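Local coordinates for protein hydrolase (Thermus thermophilus, PDB 1UFO) that is an alpha/beta hydrolase-fold protein that probably acts as a serine hydrolase, although its natural substrate is not known, at residues G137-P145 with L158-R166; R7-V15 with R94-F103. All blocks are in the same frame, centred on the assembly; numbering follows the deposited sequence.

Contact 1 (G137-P145 with L158-R166)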
loop_
_atom_site.group_PDB
_atom_site.type_symbol
_atom_site.label_atom_id
_atom_site.label_comp_id
_atom_site.label_asym_id
_atom_site.label_seq_id
_atom_site.Cartn_x
_atom_site.Cartn_y
_atom_site.Cartn_z
ATOM N N GLY A 137 -1.586 10.434 9.524
ATOM C CA GLY A 137 -0.886 11.624 9.956
ATOM C C GLY A 137 -0.269 12.458 8.868
ATOM O O GLY A 137 -0.571 12.292 7.685
ATOM N N SER A 138 0.651 13.319 9.300
ATOM C CA SER A 138 1.244 14.306 8.412
ATOM C C SER A 138 2.553 14.835 8.969
ATOM O O SER A 138 2.816 14.710 10.196
ATOM C CB SER A 138 0.225 15.444 8.290
ATOM O OG SER A 138 0.779 16.593 7.640
ATOM N N GLY A 139 3.374 15.357 8.061
ATOM C CA GLY A 139 4.662 15.966 8.383
ATOM C C GLY A 139 4.587 17.481 8.641
ATOM O O GLY A 139 5.615 18.118 8.824
ATOM N N PHE A 140 3.386 18.021 8.605
ATOM C CA PHE A 140 3.133 19.384 8.928
ATOM C C PHE A 140 2.231 19.409 10.127
ATOM O O PHE A 140 1.364 18.552 10.290
ATOM C CB PHE A 140 2.383 20.126 7.808
ATOM C CG PHE A 140 3.220 20.380 6.585
ATOM C CD1 PHE A 140 3.407 19.402 5.585
ATOM C CD2 PHE A 140 3.863 21.600 6.453
ATOM C CE1 PHE A 140 4.253 19.676 4.478
ATOM C CE2 PHE A 140 4.689 21.874 5.366
ATOM C CZ PHE A 140 4.899 20.935 4.380
ATOM N N PRO A 141 2.391 20.443 10.991
ATOM C CA PRO A 141 1.523 20.568 12.162
ATOM C C PRO A 141 0.148 21.006 11.676
ATOM O O PRO A 141 0.009 21.483 10.559
ATOM C CB PRO A 141 2.181 21.638 13.019
ATOM C CG PRO A 141 2.818 22.539 11.978
ATOM C CD PRO A 141 3.388 21.528 10.921
HETATM N N MSE A 142 -0.847 20.708 12.484
HETATM C CA MSE A 142 -2.200 21.047 12.085
HETATM C C MSE A 142 -2.392 22.491 11.750
HETATM O O MSE A 142 -1.718 23.399 12.215
HETATM C CB MSE A 142 -3.189 20.646 13.195
HETATM C CG MSE A 142 -3.079 21.531 14.461
HETATM SE SE MSE A 142 -4.328 20.961 15.840
HETATM C CE MSE A 142 -3.206 19.812 16.775
ATOM N N LYS A 143 -3.371 22.722 10.897
ATOM C CA LYS A 143 -3.714 24.094 10.576
ATOM C C LYS A 143 -4.086 24.763 11.894
ATOM O O LYS A 143 -4.860 24.217 12.658
ATOM C CB LYS A 143 -4.890 24.041 9.598
ATOM C CG LYS A 143 -4.660 22.863 8.649
ATOM C CD LYS A 143 -5.373 22.932 7.297
ATOM C CE LYS A 143 -5.695 21.480 6.790
ATOM N NZ LYS A 143 -6.668 20.833 7.670
ATOM N N LEU A 144 -3.589 25.985 12.115
ATOM C CA LEU A 144 -3.824 26.698 13.367
ATOM C C LEU A 144 -5.233 27.248 13.460
ATOM O O LEU A 144 -5.576 28.158 12.723
ATOM C CB LEU A 144 -2.803 27.839 13.511
ATOM C CG LEU A 144 -2.649 28.252 14.964
ATOM C CD1 LEU A 144 -1.892 27.216 15.730
ATOM C CD2 LEU A 144 -1.882 29.616 15.032
ATOM N N PRO A 145 -6.061 26.715 14.361
ATOM C CA PRO A 145 -7.458 27.210 14.472
ATOM C C PRO A 145 -7.483 28.611 15.014
ATOM O O PRO A 145 -6.609 29.004 15.750
ATOM C CB PRO A 145 -8.113 26.259 15.453
ATOM C CG PRO A 145 -7.079 25.048 15.607
ATOM C CD PRO A 145 -5.763 25.706 15.378
ATOM N N LEU A 158 8.311 24.901 14.994
ATOM C CA LEU A 158 7.718 23.834 14.188
ATOM C C LEU A 158 6.827 24.412 13.096
ATOM O O LEU A 158 6.728 23.824 12.046
ATOM C CB LEU A 158 6.846 22.877 15.061
ATOM C CG LEU A 158 7.519 22.068 16.103
ATOM C CD1 LEU A 158 6.613 21.191 16.847
ATOM C CD2 LEU A 158 8.593 21.241 15.350
ATOM N N TYR A 159 6.155 25.543 13.355
ATOM C CA TYR A 159 5.308 26.153 12.338
ATOM C C TYR A 159 6.150 26.925 11.327
ATOM O O TYR A 159 5.876 26.961 10.144
ATOM C CB TYR A 159 4.240 27.054 13.013
ATOM C CG TYR A 159 3.007 26.321 13.453
ATOM C CD1 TYR A 159 2.917 25.694 14.716
ATOM C CD2 TYR A 159 1.926 26.143 12.558
ATOM C CE1 TYR A 159 1.813 24.910 15.086
ATOM C CE2 TYR A 159 0.828 25.365 12.923
ATOM C CZ TYR A 159 0.759 24.742 14.176
ATOM O OH TYR A 159 -0.249 23.929 14.510
ATOM N N GLN A 160 7.236 27.519 11.800
ATOM C CA GLN A 160 8.118 28.224 10.919
ATOM C C GLN A 160 8.836 27.291 9.950
ATOM O O GLN A 160 9.064 27.638 8.781
ATOM C CB GLN A 160 9.140 28.972 11.765
ATOM C CG GLN A 160 9.906 29.996 11.008
ATOM C CD GLN A 160 11.383 29.737 11.072
ATOM O OE1 GLN A 160 11.893 28.695 10.588
ATOM N NE2 GLN A 160 12.106 30.685 11.657
ATOM N N ALA A 161 9.238 26.111 10.444
ATOM C CA ALA A 161 9.966 25.154 9.623
ATOM C C ALA A 161 9.469 23.732 9.955
ATOM O O ALA A 161 10.078 23.010 10.723
ATOM C CB ALA A 161 11.506 25.243 9.871
ATOM N N PRO A 162 8.293 23.355 9.423
ATOM C CA PRO A 162 7.744 22.011 9.685
ATOM C C PRO A 162 8.773 20.942 9.269
ATOM O O PRO A 162 9.553 21.137 8.321
ATOM C CB PRO A 162 6.521 21.957 8.772
ATOM C CG PRO A 162 6.087 23.445 8.735
ATOM C CD PRO A 162 7.390 24.158 8.603
ATOM N N PRO A 163 8.759 19.778 9.950
ATOM C CA PRO A 163 9.730 18.751 9.561
ATOM C C PRO A 163 9.691 18.351 8.104
ATOM O O PRO A 163 10.755 18.115 7.525
ATOM C CB PRO A 163 9.408 17.541 10.484
ATOM C CG PRO A 163 8.005 17.851 10.978
ATOM C CD PRO A 163 7.884 19.352 11.062
ATOM N N ALA A 164 8.509 18.242 7.512
ATOM C CA ALA A 164 8.479 17.806 6.103
ATOM C C ALA A 164 9.082 18.793 5.134
ATOM O O ALA A 164 9.236 18.459 3.962
ATOM C CB ALA A 164 7.052 17.453 5.660
ATOM N N THR A 165 9.392 19.999 5.630
ATOM C CA THR A 165 10.065 20.991 4.737
ATOM C C THR A 165 11.584 20.829 4.813
ATOM O O THR A 165 12.326 21.588 4.129
ATOM C CB THR A 165 9.716 22.449 5.113
ATOM O OG1 THR A 165 10.264 22.755 6.401
ATOM C CG2 THR A 165 8.192 22.634 5.144
ATOM N N ARG A 166 12.073 19.851 5.609
ATOM C CA ARG A 166 13.537 19.594 5.792
ATOM C C ARG A 166 13.889 18.188 5.216
ATOM O O ARG A 166 14.665 17.416 5.821
ATOM C CB ARG A 166 13.871 19.673 7.318
ATOM C CG ARG A 166 13.399 21.004 7.960
ATOM C CD ARG A 166 13.440 20.939 9.456
ATOM N NE ARG A 166 14.800 20.672 9.861
ATOM C CZ ARG A 166 15.149 20.359 11.103
ATOM N NH1 ARG A 166 16.439 20.135 11.408
ATOM N NH2 ARG A 166 14.219 20.242 12.034
#

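Contact 2 (R7-V15 with R94-F103)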
loop_
_atom_site.group_PDB
_atom_site.type_symbol
_atom_site.label_atom_id
_atom_site.label_comp_id
_atom_site.label_asym_id
_atom_site.label_seq_id
_atom_site.Cartn_x
_atom_site.Cartn_y
_atom_site.Cartn_z
ATOM N N ARG A 7 7.006 -5.266 30.667
ATOM C CA ARG A 7 7.395 -3.865 30.843
ATOM C C ARG A 7 8.900 -3.825 31.015
ATOM O O ARG A 7 9.445 -4.542 31.881
ATOM C CB ARG A 7 6.724 -3.230 32.080
ATOM C CG ARG A 7 5.165 -3.313 32.119
ATOM C CD ARG A 7 4.443 -2.313 31.111
ATOM N NE ARG A 7 4.717 -0.988 31.563
ATOM C CZ ARG A 7 3.844 -0.191 32.154
ATOM N NH1 ARG A 7 4.279 0.981 32.549
ATOM N NH2 ARG A 7 2.548 -0.524 32.260
ATOM N N LEU A 8 9.581 -3.033 30.187
ATOM C CA LEU A 8 11.037 -2.897 30.255
ATOM C C LEU A 8 11.324 -1.479 30.653
ATOM O O LEU A 8 10.413 -0.637 30.664
ATOM C CB LEU A 8 11.630 -3.081 28.877
ATOM C CG LEU A 8 11.260 -4.376 28.212
ATOM C CD1 LEU A 8 11.875 -4.411 26.836
ATOM C CD2 LEU A 8 11.829 -5.551 29.063
ATOM N N THR A 9 12.585 -1.218 30.979
ATOM C CA THR A 9 13.055 0.126 31.254
ATOM C C THR A 9 14.093 0.460 30.207
ATOM O O THR A 9 15.080 -0.255 30.086
ATOM C CB THR A 9 13.689 0.264 32.676
ATOM O OG1 THR A 9 12.685 -0.038 33.656
ATOM C CG2 THR A 9 14.198 1.755 32.878
ATOM N N LEU A 10 13.844 1.538 29.409
ATOM C CA LEU A 10 14.778 1.947 28.360
ATOM C C LEU A 10 14.925 3.437 28.446
ATOM O O LEU A 10 13.929 4.125 28.496
ATOM C CB LEU A 10 14.202 1.594 27.012
ATOM C CG LEU A 10 14.175 0.114 26.700
ATOM C CD1 LEU A 10 13.236 -0.111 25.460
ATOM C CD2 LEU A 10 15.567 -0.325 26.361
ATOM N N ALA A 11 16.173 3.901 28.551
ATOM C CA ALA A 11 16.475 5.331 28.613
ATOM C C ALA A 11 15.696 5.952 29.767
ATOM O O ALA A 11 15.259 7.121 29.742
ATOM C CB ALA A 11 16.084 5.960 27.271
ATOM N N GLY A 12 15.478 5.149 30.799
ATOM C CA GLY A 12 14.783 5.650 31.957
ATOM C C GLY A 12 13.274 5.720 31.909
ATOM O O GLY A 12 12.654 6.202 32.862
ATOM N N LEU A 13 12.668 5.252 30.821
ATOM C CA LEU A 13 11.230 5.231 30.678
ATOM C C LEU A 13 10.658 3.799 30.735
ATOM O O LEU A 13 11.369 2.849 30.356
ATOM C CB LEU A 13 10.866 5.802 29.336
ATOM C CG LEU A 13 11.167 7.282 29.309
ATOM C CD1 LEU A 13 11.543 7.638 27.850
ATOM C CD2 LEU A 13 9.955 8.057 29.863
ATOM N N SER A 14 9.400 3.698 31.175
ATOM C CA SER A 14 8.678 2.427 31.281
ATOM C C SER A 14 8.122 2.101 29.894
ATOM O O SER A 14 7.238 2.828 29.385
ATOM C CB SER A 14 7.517 2.513 32.273
ATOM O OG SER A 14 6.979 1.207 32.435
ATOM N N VAL A 15 8.667 1.051 29.288
ATOM C CA VAL A 15 8.240 0.745 27.919
ATOM C C VAL A 15 7.458 -0.571 27.832
ATOM O O VAL A 15 7.963 -1.610 28.271
ATOM C CB VAL A 15 9.509 0.664 27.041
ATOM C CG1 VAL A 15 9.143 0.468 25.602
ATOM C CG2 VAL A 15 10.268 1.982 27.130
ATOM N N ARG A 94 15.769 8.619 22.522
ATOM C CA ARG A 94 16.585 7.926 23.561
ATOM C C ARG A 94 16.152 6.468 23.715
ATOM O O ARG A 94 17.027 5.552 23.797
ATOM C CB ARG A 94 16.535 8.670 24.902
ATOM C CG ARG A 94 17.391 9.961 24.847
ATOM C CD ARG A 94 17.492 10.604 26.208
ATOM N NE ARG A 94 16.200 11.145 26.630
ATOM C CZ ARG A 94 15.386 10.664 27.570
ATOM N NH1 ARG A 94 14.217 11.281 27.820
ATOM N NH2 ARG A 94 15.713 9.581 28.268
ATOM N N VAL A 95 14.845 6.231 23.666
ATOM C CA VAL A 95 14.353 4.846 23.782
ATOM C C VAL A 95 14.855 4.002 22.605
ATOM O O VAL A 95 15.283 2.865 22.769
ATOM C CB VAL A 95 12.800 4.826 23.847
ATOM C CG1 VAL A 95 12.248 3.314 23.702
ATOM C CG2 VAL A 95 12.324 5.438 25.223
ATOM N N ALA A 96 14.745 4.533 21.403
ATOM C CA ALA A 96 15.165 3.811 20.189
ATOM C C ALA A 96 16.636 3.515 20.214
ATOM O O ALA A 96 17.052 2.418 19.867
ATOM C CB ALA A 96 14.776 4.657 18.924
ATOM N N GLU A 97 17.448 4.522 20.552
ATOM C CA GLU A 97 18.894 4.304 20.578
ATOM C C GLU A 97 19.261 3.258 21.638
ATOM O O GLU A 97 20.119 2.426 21.335
ATOM C CB GLU A 97 19.633 5.661 20.743
ATOM C CG GLU A 97 19.410 6.481 19.532
ATOM C CD GLU A 97 19.977 7.889 19.684
ATOM O OE1 GLU A 97 20.141 8.382 20.861
ATOM O OE2 GLU A 97 20.183 8.504 18.609
ATOM N N GLU A 98 18.617 3.242 22.803
ATOM C CA GLU A 98 18.922 2.239 23.801
ATOM C C GLU A 98 18.433 0.840 23.304
ATOM O O GLU A 98 19.131 -0.180 23.489
ATOM C CB GLU A 98 18.264 2.570 25.162
ATOM C CG GLU A 98 18.366 1.454 26.246
ATOM C CD GLU A 98 19.792 1.024 26.509
ATOM O OE1 GLU A 98 19.985 -0.154 26.966
ATOM O OE2 GLU A 98 20.679 1.887 26.276
ATOM N N ALA A 99 17.276 0.786 22.665
ATOM C CA ALA A 99 16.763 -0.517 22.261
ATOM C C ALA A 99 17.731 -1.123 21.220
ATOM O O ALA A 99 18.022 -2.314 21.203
ATOM C CB ALA A 99 15.322 -0.312 21.614
ATOM N N GLU A 100 18.232 -0.295 20.316
ATOM C CA GLU A 100 19.129 -0.800 19.293
ATOM C C GLU A 100 20.396 -1.325 19.916
ATOM O O GLU A 100 20.887 -2.374 19.487
ATOM C CB GLU A 100 19.536 0.303 18.313
ATOM C CG GLU A 100 18.439 0.748 17.442
ATOM C CD GLU A 100 18.998 1.657 16.380
ATOM O OE1 GLU A 100 19.484 1.155 15.330
ATOM O OE2 GLU A 100 19.016 2.872 16.652
ATOM N N ARG A 101 20.933 -0.599 20.890
ATOM C CA ARG A 101 22.191 -1.055 21.568
ATOM C C ARG A 101 21.958 -2.358 22.284
ATOM O O ARG A 101 22.800 -3.279 22.260
ATOM C CB ARG A 101 22.658 -0.018 22.602
ATOM C CG ARG A 101 23.397 1.180 21.898
ATOM C CD ARG A 101 24.056 2.112 22.893
ATOM N NE ARG A 101 23.105 2.482 23.923
ATOM C CZ ARG A 101 22.450 3.642 23.932
ATOM N NH1 ARG A 101 21.576 3.885 24.909
ATOM N NH2 ARG A 101 22.709 4.550 22.988
ATOM N N ARG A 102 20.816 -2.420 22.953
ATOM C CA ARG A 102 20.473 -3.582 23.743
ATOM C C ARG A 102 20.128 -4.840 22.995
ATOM O O ARG A 102 20.622 -5.949 23.369
ATOM C CB ARG A 102 19.334 -3.223 24.682
ATOM C CG ARG A 102 18.855 -4.374 25.467
ATOM C CD ARG A 102 17.723 -3.980 26.384
ATOM N NE ARG A 102 17.936 -2.714 27.052
ATOM C CZ ARG A 102 17.189 -2.303 28.071
ATOM N NH1 ARG A 102 17.407 -1.107 28.610
ATOM N NH2 ARG A 102 16.245 -3.107 28.547
ATOM N N PHE A 103 19.340 -4.725 21.928
ATOM C CA PHE A 103 18.936 -5.932 21.169
ATOM C C PHE A 103 19.702 -6.162 19.911
ATOM O O PHE A 103 19.688 -7.251 19.394
ATOM C CB PHE A 103 17.439 -5.877 20.822
ATOM C CG PHE A 103 16.544 -5.789 22.018
ATOM C CD1 PHE A 103 15.947 -4.591 22.409
ATOM C CD2 PHE A 103 16.274 -6.918 22.806
ATOM C CE1 PHE A 103 15.110 -4.495 23.532
ATOM C CE2 PHE A 103 15.462 -6.818 23.887
ATOM C CZ PHE A 103 14.861 -5.662 24.307
#

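Contact 1 (G137-P145 with L158-R166)
Gly139 and Ala164 run closest here, their CA atoms 4.8 Å apart, where a loop without regular structure passes the end of helix 153-160 and the short 3-10 segment at 163-165; Ala164 N donates to Gly139 O at 3.2 Å. Backbone acceptors anchor both ends of the contact. At the other end the hydroxyl of Tyr159 gives its proton to Met142 O over 2.8 Å, the carbonyl lying at the ring's edge. Between these bonds Pro141 CG sits almost over the centre of the Tyr159 ring, 3.6 Å from its centroid and 13° off the normal, a CH-pi contact that, with the hydroxyl bond, holds the phenol in place. Leu144 CD1 adds a contact at Tyr159 CZ. The ring of Phe140, its CG anti to the carbonyl carbon (chi1 -71°), leans against Pro162, with CD2 3.5 Å from Pro162 CB, and goes on to meet Ala164 CB and Thr165 CG2 obliquely. Ser138 OG accepts from Phe140 N in an ST turn, which fixes the backbone just before the ring. Pro162 O takes bonds from both the N and OG1 of Thr165; the OG1 bond fixes the threonine's rotation, with its methyl 3.6 Å from Phe140 CE2. A CB on Gly139 would come too close to Ala164 CB at this backbone position. The loop and helix 153-160 belong to the excursion between strands 132-135 and 175-180 of the alpha/beta hydrolase fold, where relatives often carry a cap or lid insertion. Phe140 packs on helix 188-198, Pro163 rests on helix 114-124, and Pro141 and Tyr159 lie against helix 77-103.

Contact 2 (R7-V15 with R94-F103)
Leu10, Leu13 and Val15 gather round Val95, the apolar centre of this contact. Leu13 CD1 comes across Val95 CG2 at 3.5 Å, Leu10 CD1 lies against CG1, and Val15 CG2 meets that same CG1 tip to tip. Farther along the helix Leu8 CD1 touches the edge of the Phe103 ring at CZ, 4.1 Å away. Leu10 also reaches into the polar group: its CD2 lies over the face of the Arg102 guanidinium, 3.0 Å above the plane. This seats the N-terminal beta hairpin of the alpha/beta hydrolase fold on the C-terminal part of helix 77-103; a type I' turn from Leu10 to Leu13 joins its two strands, and strand 7-10 crosses segment 94-103 of the helix at 103°. Hydrogen bonds hold the hairpin from the helix side. Arg102 NH1 donates to Thr9 O at 2.9 Å in the carbonyl plane, while Arg94 NH2 makes a weak bond to Ala11 O; the Arg94 guanidinium also pairs with Glu90. Salt bridges within the helix position the first of these arginines. Arg102 grips Glu98 OE1 side-on through NE and NH1, and Arg101 NH1 meets OE2 at 2.6 Å. Glu98 CG, anti to the backbone N (chi1 172°), also touches Leu10 CD2. An alanine in place of Glu98 would leave Arg101 and Arg102 without their shared carboxylate and is likely to set the Arg102 guanidinium freer to turn away from Thr9 O.

How the contacts relate
Both segments of contact 2 precede those of contact 1 in sequence, and the two contacts lie on opposite sides of the chain's centre, their centres 28 Å apart and their nearest atoms about 14 Å. What they share is helix 77-103: its C-terminal part carries 94-103 in contact 2, while residues near its start, Val78 and Tyr82, flank contact 1. Contact 2 joins this helix to the outermost hairpin of the mixed sheet; contact 1 ties the loop following strand 132-135 to the end of helix 153-160, before strand 175-180. One long helix thus spans from the edge of the sheet formed by the N-terminal hairpin to the loops beyond its parallel strands, linking two contacts that never touch.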